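Local coordinates for protein SusD homolog (Bacteroides thetaiotaomicron, PDB 3SGH) that probably binds glycans at the cell surface as a SusD-like outer-membrane lipoprotein of the starch-utilisation-system type, at residues A[59-64]-A[442-447]; A[184-189]-A[223-228]. All blocks are in the same frame, centred on the assembly; numbering follows the deposited sequence.

Contact 1: A[59-64]-A[442-447]; sequences GKNIFA and ESMNAD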
ATOM      1  N   GLY A  59      23.109  -9.137   8.077  1.00 18.35           N
ATOM      2  CA  GLY A  59      22.805  -8.830   9.485  1.00 18.52           C
ATOM      3  C   GLY A  59      21.698  -7.786   9.586  1.00 17.45           C
ATOM      4  O   GLY A  59      20.643  -7.974   9.025  1.00 18.14           O
ATOM      5  N   LYS A  60      21.945  -6.684  10.281  1.00 16.25           N
ATOM      6  CA  LYS A  60      20.962  -5.622  10.463  1.00 15.83           C
ATOM      7  C   LYS A  60      21.025  -4.497   9.404  1.00 16.37           C
ATOM      8  O   LYS A  60      20.291  -3.515   9.508  1.00 17.39           O
ATOM      9  CB  LYS A  60      21.090  -5.030  11.862  1.00 15.95           C
ATOM     10  CG  LYS A  60      20.776  -6.064  12.920  1.00 16.28           C
ATOM     11  CD  LYS A  60      20.728  -5.471  14.362  1.00 18.01           C
ATOM     12  CE  LYS A  60      20.377  -6.532  15.395  1.00 17.12           C
ATOM     13  NZ  LYS A  60      20.485  -5.996  16.754  1.00 18.38           N
ATOM     14  N   ASN A  61      21.907  -4.646   8.417  1.00 16.70           N
ATOM     15  CA  ASN A  61      21.965  -3.681   7.297  1.00 16.32           C
ATOM     16  C   ASN A  61      20.985  -4.107   6.219  1.00 15.84           C
ATOM     17  O   ASN A  61      21.347  -4.516   5.111  1.00 15.94           O
ATOM     18  CB  ASN A  61      23.391  -3.515   6.789  1.00 18.13           C
ATOM     19  CG  ASN A  61      24.224  -2.731   7.769  1.00 18.66           C
ATOM     20  OD1 ASN A  61      23.845  -1.621   8.136  1.00 21.95           O
ATOM     21  ND2 ASN A  61      25.315  -3.333   8.274  1.00 19.43           N
ATOM     22  N   ILE A  62      19.728  -3.931   6.576  1.00 15.37           N
ATOM     23  CA  ILE A  62      18.573  -4.358   5.769  1.00 14.39           C
ATOM     24  C   ILE A  62      17.445  -3.386   5.981  1.00 14.89           C
ATOM     25  O   ILE A  62      17.529  -2.512   6.875  1.00 15.56           O
ATOM     26  CB  ILE A  62      18.109  -5.824   6.108  1.00 13.46           C
ATOM     27  CG1 ILE A  62      17.733  -5.971   7.581  1.00 13.87           C
ATOM     28  CG2 ILE A  62      19.192  -6.891   5.681  1.00 14.02           C
ATOM     29  CD1 ILE A  62      17.291  -7.375   7.996  1.00 14.91           C
ATOM     30  N   PHE A  63      16.398  -3.477   5.163  1.00 14.12           N
ATOM     31  CA  PHE A  63      15.281  -2.534   5.249  1.00 15.13           C
ATOM     32  C   PHE A  63      14.720  -2.421   6.662  1.00 14.10           C
ATOM     33  O   PHE A  63      14.330  -1.348   7.086  1.00 15.24           O
ATOM     34  CB  PHE A  63      14.118  -2.959   4.306  1.00 15.08           C
ATOM     35  CG  PHE A  63      14.146  -2.307   2.946  1.00 13.62           C
ATOM     36  CD1 PHE A  63      14.100  -0.931   2.818  1.00 15.01           C
ATOM     37  CD2 PHE A  63      14.205  -3.075   1.795  1.00 16.36           C
ATOM     38  CE1 PHE A  63      14.101  -0.326   1.561  1.00 17.13           C
ATOM     39  CE2 PHE A  63      14.178  -2.467   0.564  1.00 15.00           C
ATOM     40  CZ  PHE A  63      14.149  -1.095   0.454  1.00 15.56           C
ATOM     41  N   ALA A  64      14.638  -3.544   7.373  1.00 13.64           N
ATOM     42  CA  ALA A  64      13.887  -3.549   8.654  1.00 14.60           C
ATOM     43  C   ALA A  64      14.470  -2.596   9.659  1.00 14.78           C
ATOM     44  O   ALA A  64      13.751  -2.128  10.544  1.00 16.57           O
ATOM     45  CB  ALA A  64      13.802  -4.972   9.254  1.00 14.02           C
ATOM     46  N   GLU A 442      16.016  -0.871  16.658  1.00 17.82           N
ATOM     47  CA  GLU A 442      17.045   0.150  16.517  1.00 19.77           C
ATOM     48  C   GLU A 442      17.135   0.560  15.057  1.00 18.92           C
ATOM     49  O   GLU A 442      16.812  -0.233  14.175  1.00 18.09           O
ATOM     50  CB  GLU A 442      18.412  -0.357  16.982  1.00 20.88           C
ATOM     51  CG  GLU A 442      19.030  -1.375  16.057  1.00 25.12           C
ATOM     52  CD  GLU A 442      20.331  -1.973  16.609  1.00 31.55           C
ATOM     53  OE1 GLU A 442      21.428  -1.553  16.182  1.00 36.56           O
ATOM     54  OE2 GLU A 442      20.239  -2.857  17.467  1.00 32.32           O
ATOM     55  N   SER A 443      17.626   1.766  14.823  1.00 19.02           N
ATOM     56  CA  SER A 443      17.967   2.200  13.498  1.00 18.80           C
ATOM     57  C   SER A 443      19.442   1.962  13.246  1.00 18.87           C
ATOM     58  O   SER A 443      20.294   2.316  14.054  1.00 18.91           O
ATOM     59  CB  SER A 443      17.644   3.681  13.296  1.00 19.00           C
ATOM     60  OG  SER A 443      18.168   4.145  12.056  1.00 19.37           O
HETATM   61  N   MSE A 444      19.719   1.431  12.070  1.00 18.07           N
HETATM   62  CA  MSE A 444      21.089   1.234  11.567  1.00 18.64           C
HETATM   63  C   MSE A 444      21.508   2.319  10.546  1.00 18.70           C
HETATM   64  O   MSE A 444      22.550   2.199   9.851  1.00 19.94           O
HETATM   65  CB  MSE A 444      21.214  -0.161  10.966  1.00 17.57           C
HETATM   66  CG  MSE A 444      21.080  -1.304  11.930  1.00 18.54           C
HETATM   67 SE   MSE A 444      22.679  -1.418  13.020  0.75 19.53          SE
HETATM   68  CE  MSE A 444      23.841  -2.158  11.691  1.00 24.15           C
ATOM     69  N   ASN A 445      20.705   3.392  10.486  1.00 18.84           N
ATOM     70  CA  ASN A 445      20.916   4.512   9.569  1.00 18.95           C
ATOM     71  C   ASN A 445      20.970   5.789  10.392  1.00 19.85           C
ATOM     72  O   ASN A 445      20.059   6.089  11.147  1.00 19.23           O
ATOM     73  CB  ASN A 445      19.756   4.579   8.576  1.00 19.51           C
ATOM     74  CG  ASN A 445      19.972   5.595   7.458  1.00 21.42           C
ATOM     75  OD1 ASN A 445      19.742   6.788   7.624  1.00 24.81           O
ATOM     76  ND2 ASN A 445      20.374   5.117   6.309  1.00 19.42           N
ATOM     77  N   ALA A 446      22.029   6.563  10.197  1.00 21.44           N
ATOM     78  CA  ALA A 446      22.214   7.799  10.933  1.00 22.43           C
ATOM     79  C   ALA A 446      21.180   8.866  10.637  1.00 21.88           C
ATOM     80  O   ALA A 446      21.003   9.791  11.433  1.00 22.45           O
ATOM     81  CB  ALA A 446      23.606   8.353  10.647  1.00 23.27           C
ATOM     82  N   ASP A 447      20.508   8.775   9.499  1.00 21.25           N
ATOM     83  CA  ASP A 447      19.498   9.750   9.150  1.00 20.98           C
ATOM     84  C   ASP A 447      18.072   9.387   9.562  1.00 20.41           C
ATOM     85  O   ASP A 447      17.153  10.201   9.368  1.00 20.56           O
ATOM     86  CB  ASP A 447      19.514  10.026   7.657  1.00 21.44           C
ATOM     87  CG  ASP A 447      20.782  10.705   7.186  1.00 24.55           C
ATOM     88  OD1 ASP A 447      21.531  11.259   8.009  1.00 28.36           O
ATOM     89  OD2 ASP A 447      21.041  10.668   5.967  1.00 27.49           O
TER
HETATM   90  O   HOH W   1      18.303  -4.192  18.140  1.00 29.57           O
HETATM   91  O   HOH W   2      24.838   0.611   9.808  1.00 37.99           O

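Contact 2: A[184-189]-A[223-228]; sequences WLKFAN and VGDSSY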
ATOM      1  N   TRP A 184     -14.027  -0.840 -13.562  1.00 16.78           N
ATOM      2  CA  TRP A 184     -12.818  -0.039 -13.685  1.00 16.03           C
ATOM      3  C   TRP A 184     -13.044   1.442 -13.349  1.00 15.82           C
ATOM      4  O   TRP A 184     -12.151   2.122 -12.828  1.00 17.31           O
ATOM      5  CB  TRP A 184     -12.176  -0.161 -15.049  1.00 16.19           C
ATOM      6  CG  TRP A 184     -11.417  -1.420 -15.254  1.00 16.02           C
ATOM      7  CD1 TRP A 184     -11.764  -2.449 -16.059  1.00 16.18           C
ATOM      8  CD2 TRP A 184     -10.179  -1.791 -14.632  1.00 16.77           C
ATOM      9  NE1 TRP A 184     -10.810  -3.443 -16.008  1.00 17.65           N
ATOM     10  CE2 TRP A 184      -9.832  -3.068 -15.125  1.00 16.61           C
ATOM     11  CE3 TRP A 184      -9.326  -1.157 -13.718  1.00 17.96           C
ATOM     12  CZ2 TRP A 184      -8.674  -3.724 -14.736  1.00 18.33           C
ATOM     13  CZ3 TRP A 184      -8.182  -1.828 -13.317  1.00 17.59           C
ATOM     14  CH2 TRP A 184      -7.871  -3.096 -13.833  1.00 17.99           C
ATOM     15  N   LEU A 185     -14.234   1.951 -13.625  1.00 15.93           N
ATOM     16  CA  LEU A 185     -14.502   3.376 -13.352  1.00 16.83           C
ATOM     17  C   LEU A 185     -14.514   3.622 -11.854  1.00 16.47           C
ATOM     18  O   LEU A 185     -13.975   4.614 -11.392  1.00 16.53           O
ATOM     19  CB  LEU A 185     -15.831   3.797 -13.997  1.00 16.67           C
ATOM     20  CG  LEU A 185     -16.162   5.299 -13.941  1.00 20.20           C
ATOM     21  CD1 LEU A 185     -15.193   6.121 -14.750  1.00 19.21           C
ATOM     22  CD2 LEU A 185     -17.647   5.530 -14.430  1.00 19.74           C
ATOM     23  N   LYS A 186     -15.151   2.737 -11.097  1.00 15.56           N
ATOM     24  CA  LYS A 186     -15.150   2.814  -9.645  1.00 15.10           C
ATOM     25  C   LYS A 186     -13.739   2.672  -9.108  1.00 14.88           C
ATOM     26  O   LYS A 186     -13.342   3.413  -8.208  1.00 15.07           O
ATOM     27  CB  LYS A 186     -16.100   1.760  -9.022  1.00 15.85           C
ATOM     28  CG  LYS A 186     -17.565   2.103  -9.215  1.00 16.93           C
ATOM     29  CD  LYS A 186     -18.498   1.044  -8.601  1.00 21.21           C
ATOM     30  CE  LYS A 186     -18.491  -0.206  -9.486  1.00 23.05           C
ATOM     31  NZ  LYS A 186     -19.730  -1.058  -9.484  1.00 29.08           N
ATOM     32  N   PHE A 187     -12.981   1.729  -9.687  1.00 15.41           N
ATOM     33  CA  PHE A 187     -11.554   1.535  -9.315  1.00 15.09           C
ATOM     34  C   PHE A 187     -10.786   2.839  -9.529  1.00 15.30           C
ATOM     35  O   PHE A 187     -10.054   3.333  -8.623  1.00 14.24           O
ATOM     36  CB  PHE A 187     -10.935   0.400 -10.131  1.00 15.16           C
ATOM     37  CG  PHE A 187      -9.492   0.129  -9.812  1.00 15.28           C
ATOM     38  CD1 PHE A 187      -8.489   0.862 -10.445  1.00 14.42           C
ATOM     39  CD2 PHE A 187      -9.138  -0.929  -8.981  1.00 15.18           C
ATOM     40  CE1 PHE A 187      -7.112   0.614 -10.174  1.00 17.93           C
ATOM     41  CE2 PHE A 187      -7.785  -1.193  -8.694  1.00 16.42           C
ATOM     42  CZ  PHE A 187      -6.759  -0.411  -9.308  1.00 16.19           C
ATOM     43  N   ALA A 188     -10.974   3.430 -10.699  1.00 14.49           N
ATOM     44  CA  ALA A 188     -10.254   4.643 -11.052  1.00 14.95           C
ATOM     45  C   ALA A 188     -10.599   5.822 -10.113  1.00 15.34           C
ATOM     46  O   ALA A 188      -9.710   6.568  -9.695  1.00 14.51           O
ATOM     47  CB  ALA A 188     -10.480   5.011 -12.513  1.00 15.97           C
ATOM     48  N   ASN A 189     -11.880   6.006  -9.821  1.00 15.43           N
ATOM     49  CA  ASN A 189     -12.298   7.063  -8.882  1.00 14.86           C
ATOM     50  C   ASN A 189     -11.835   6.810  -7.468  1.00 15.09           C
ATOM     51  O   ASN A 189     -11.497   7.753  -6.749  1.00 15.24           O
ATOM     52  CB  ASN A 189     -13.812   7.280  -8.955  1.00 15.11           C
ATOM     53  CG  ASN A 189     -14.195   8.131 -10.165  1.00 15.71           C
ATOM     54  OD1 ASN A 189     -13.755   9.266 -10.285  1.00 18.68           O
ATOM     55  ND2 ASN A 189     -15.001   7.574 -11.064  1.00 17.01           N
ATOM     56  N   VAL A 223     -18.583  -5.235  -1.852  1.00 18.65           N
ATOM     57  CA  VAL A 223     -17.477  -6.216  -1.978  1.00 18.90           C
ATOM     58  C   VAL A 223     -17.270  -6.731  -3.403  1.00 18.57           C
ATOM     59  O   VAL A 223     -16.140  -7.053  -3.774  1.00 19.84           O
ATOM     60  CB  VAL A 223     -17.589  -7.392  -0.963  1.00 19.64           C
ATOM     61  CG1 VAL A 223     -17.456  -6.868   0.455  1.00 19.21           C
ATOM     62  CG2 VAL A 223     -18.879  -8.182  -1.146  1.00 21.13           C
ATOM     63  N   GLY A 224     -18.330  -6.768  -4.210  1.00 18.10           N
ATOM     64  CA  GLY A 224     -18.223  -7.178  -5.621  1.00 19.26           C
ATOM     65  C   GLY A 224     -17.425  -6.206  -6.474  1.00 18.61           C
ATOM     66  O   GLY A 224     -17.074  -6.501  -7.606  1.00 19.72           O
ATOM     67  N   ASP A 225     -17.159  -5.027  -5.933  1.00 17.33           N
ATOM     68  CA  ASP A 225     -16.377  -4.029  -6.618  1.00 17.26           C
ATOM     69  C   ASP A 225     -14.852  -4.176  -6.431  1.00 16.72           C
ATOM     70  O   ASP A 225     -14.053  -3.585  -7.183  1.00 16.15           O
ATOM     71  CB  ASP A 225     -16.782  -2.633  -6.123  1.00 18.66           C
ATOM     72  CG  ASP A 225     -18.231  -2.266  -6.445  1.00 19.31           C
ATOM     73  OD1 ASP A 225     -18.813  -2.843  -7.366  1.00 18.66           O
ATOM     74  OD2 ASP A 225     -18.804  -1.357  -5.765  1.00 19.06           O
ATOM     75  N   SER A 226     -14.447  -4.920  -5.407  1.00 15.88           N
ATOM     76  CA  SER A 226     -13.046  -5.053  -5.061  1.00 14.69           C
ATOM     77  C   SER A 226     -12.257  -5.671  -6.195  1.00 15.85           C
ATOM     78  O   SER A 226     -12.775  -6.516  -6.927  1.00 15.73           O
ATOM     79  CB  SER A 226     -12.900  -5.928  -3.810  1.00 14.91           C
ATOM     80  OG  SER A 226     -13.519  -5.254  -2.674  1.00 14.40           O
ATOM     81  N   SER A 227     -10.997  -5.273  -6.317  1.00 15.44           N
ATOM     82  CA  SER A 227     -10.109  -5.769  -7.360  1.00 15.42           C
ATOM     83  C   SER A 227      -9.106  -6.763  -6.822  1.00 15.03           C
ATOM     84  O   SER A 227      -8.349  -6.446  -5.855  1.00 14.13           O
ATOM     85  CB  SER A 227      -9.318  -4.609  -7.981  1.00 16.56           C
ATOM     86  OG  SER A 227      -8.420  -5.106  -8.955  1.00 17.29           O
ATOM     87  N   TYR A 228      -9.078  -7.919  -7.485  1.00 14.75           N
ATOM     88  CA  TYR A 228      -8.076  -8.984  -7.261  1.00 15.44           C
ATOM     89  C   TYR A 228      -7.417  -9.440  -8.590  1.00 16.34           C
ATOM     90  O   TYR A 228      -8.057  -9.425  -9.638  1.00 16.90           O
ATOM     91  CB  TYR A 228      -8.725 -10.196  -6.686  1.00 15.53           C
ATOM     92  CG  TYR A 228      -9.277 -10.078  -5.286  1.00 14.64           C
ATOM     93  CD1 TYR A 228     -10.552  -9.574  -5.081  1.00 14.97           C
ATOM     94  CD2 TYR A 228      -8.573 -10.556  -4.196  1.00 16.66           C
ATOM     95  CE1 TYR A 228     -11.090  -9.472  -3.794  1.00 17.11           C
ATOM     96  CE2 TYR A 228      -9.131 -10.531  -2.914  1.00 16.50           C
ATOM     97  CZ  TYR A 228     -10.386  -9.973  -2.727  1.00 17.54           C
ATOM     98  OH  TYR A 228     -10.947  -9.908  -1.475  1.00 17.34           O
TER
HETATM   99  O   HOH W   3     -21.126  -0.508  -6.688  1.00 22.22           O

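Contact 1: A[59-64]-A[442-447]
CG of Met444, present as selenomethionine, lies beside its own backbone N and anti to the carbonyl carbon (chi1 -66°), against Lys60; bends at chi2 and chi3 (-75° at the latter) then bring the methyl CE to the amide of Asn61. Lys60 does the reverse: beyond CG its chain runs fully extended and delivers NZ to the carboxylate of Glu442. Glu442 and Met444, two residues apart, are thus held by different chemistry. CG of Met444 rests 3.4 Å from the backbone O of Lys60 and 3.7 Å from its CB, and SE lies alongside that same CB. Met444 CE sits out of the plane of the Asn61 amide, past its O and N end and slightly nearer OD1 (3.6 Å), where the two side chains meet at roughly a right angle. A water between Asn61 OD1 (3.0 Å) and Met444 O (2.8 Å) donates to both, and Asn67 ND2 gives OD1 a further hydrogen bond. NZ of Lys60 forms a salt bridge with Glu442 OE2 at 3.2 Å, meeting the oxygen from above the carboxylate plane, 57° out of it; it also donates to Ala290 O. Asn61 centres an inverse gamma turn. Tyr65 shares backbone hydrogen bonding with Met444 and packs on both its side chain and that of Lys60. The contact therefore joins two irregular surface loops of the SusD fold through the bent Met444 side chain, packed on the CB and carbonyl of Lys60 and on the Asn61 amide, and the long, out-of-plane ion pair, with its lysine shared, is probably a modest contributor beside that packing.

Contact 2: A[184-189]-A[223-228]
The Phe187 ring meets Ser227 obliquely, its CE2 3.8 Å from Ser227 CB, while one of its faces is approached by CZ3 of Trp184, 4.0 Å above the plane and offset toward the rim. Tyr28 adds a ring set roughly perpendicular to it, and Leu107 of helix 100-120 and Val316 and Met317 of strand 314-317 also pack against it. Phe187 reaches this place because its CG lies anti to the backbone N (chi1 -180°), which carries the ring out from the helix to the start of strand 227-229. The preceding residue, Lys186, crosses Asp225 at about a right angle. A bend at chi3 (-74°) lays its outer chain across the carboxylate, and Lys186 NZ closes a salt bridge to Asp225 OD1 at 2.9 Å, approaching 52° out of the carboxylate plane. Lys186 CE comes 3.4 Å from the same Asp225 OD1. A water that donates to Asp225 OD2 at 2.6 Å accepts from Lys186 NZ. OD2 also receives the backbone N atoms of Glu221 and Ser222, which fix the carboxylate against its own turn. A leucine in place of Lys186 would probably leave the carboxylate of the buried Asp225 without its charge mate and take from the bridging water the N-H it accepts. Helix 181-198 is thus joined to the 3-10 turn 223-225 by an ion pair and to the first residue of strand 227-229 by the packing of the Phe187 ring on Ser227 CB; since Asp225 is buried, the short ion pair probably offsets much of the cost of its negative charge, and the turn's own N-H groups share that task.

Overall arrangement
From the N terminus, the chain passes strand 50-52 and enters the 59-64 loop, which opens contact 1. It then runs through helices 100-120 and 140-162 to helix 181-198, where contact 2 begins; a short excursion with helix 204-217 returns to 223-228, closing that local loop. Strand 227-229 next pairs antiparallel with 314-317, further helices follow, and only at 442-447, after helix 424-432, does contact 1 close its much longer loop. Contact 2 is therefore nested inside contact 1. Their centres lie about 37 Å apart on opposite sides of the chain's centre: one ties distant surface loops together, the other secures a buried helix-to-strand junction in the largely helical body.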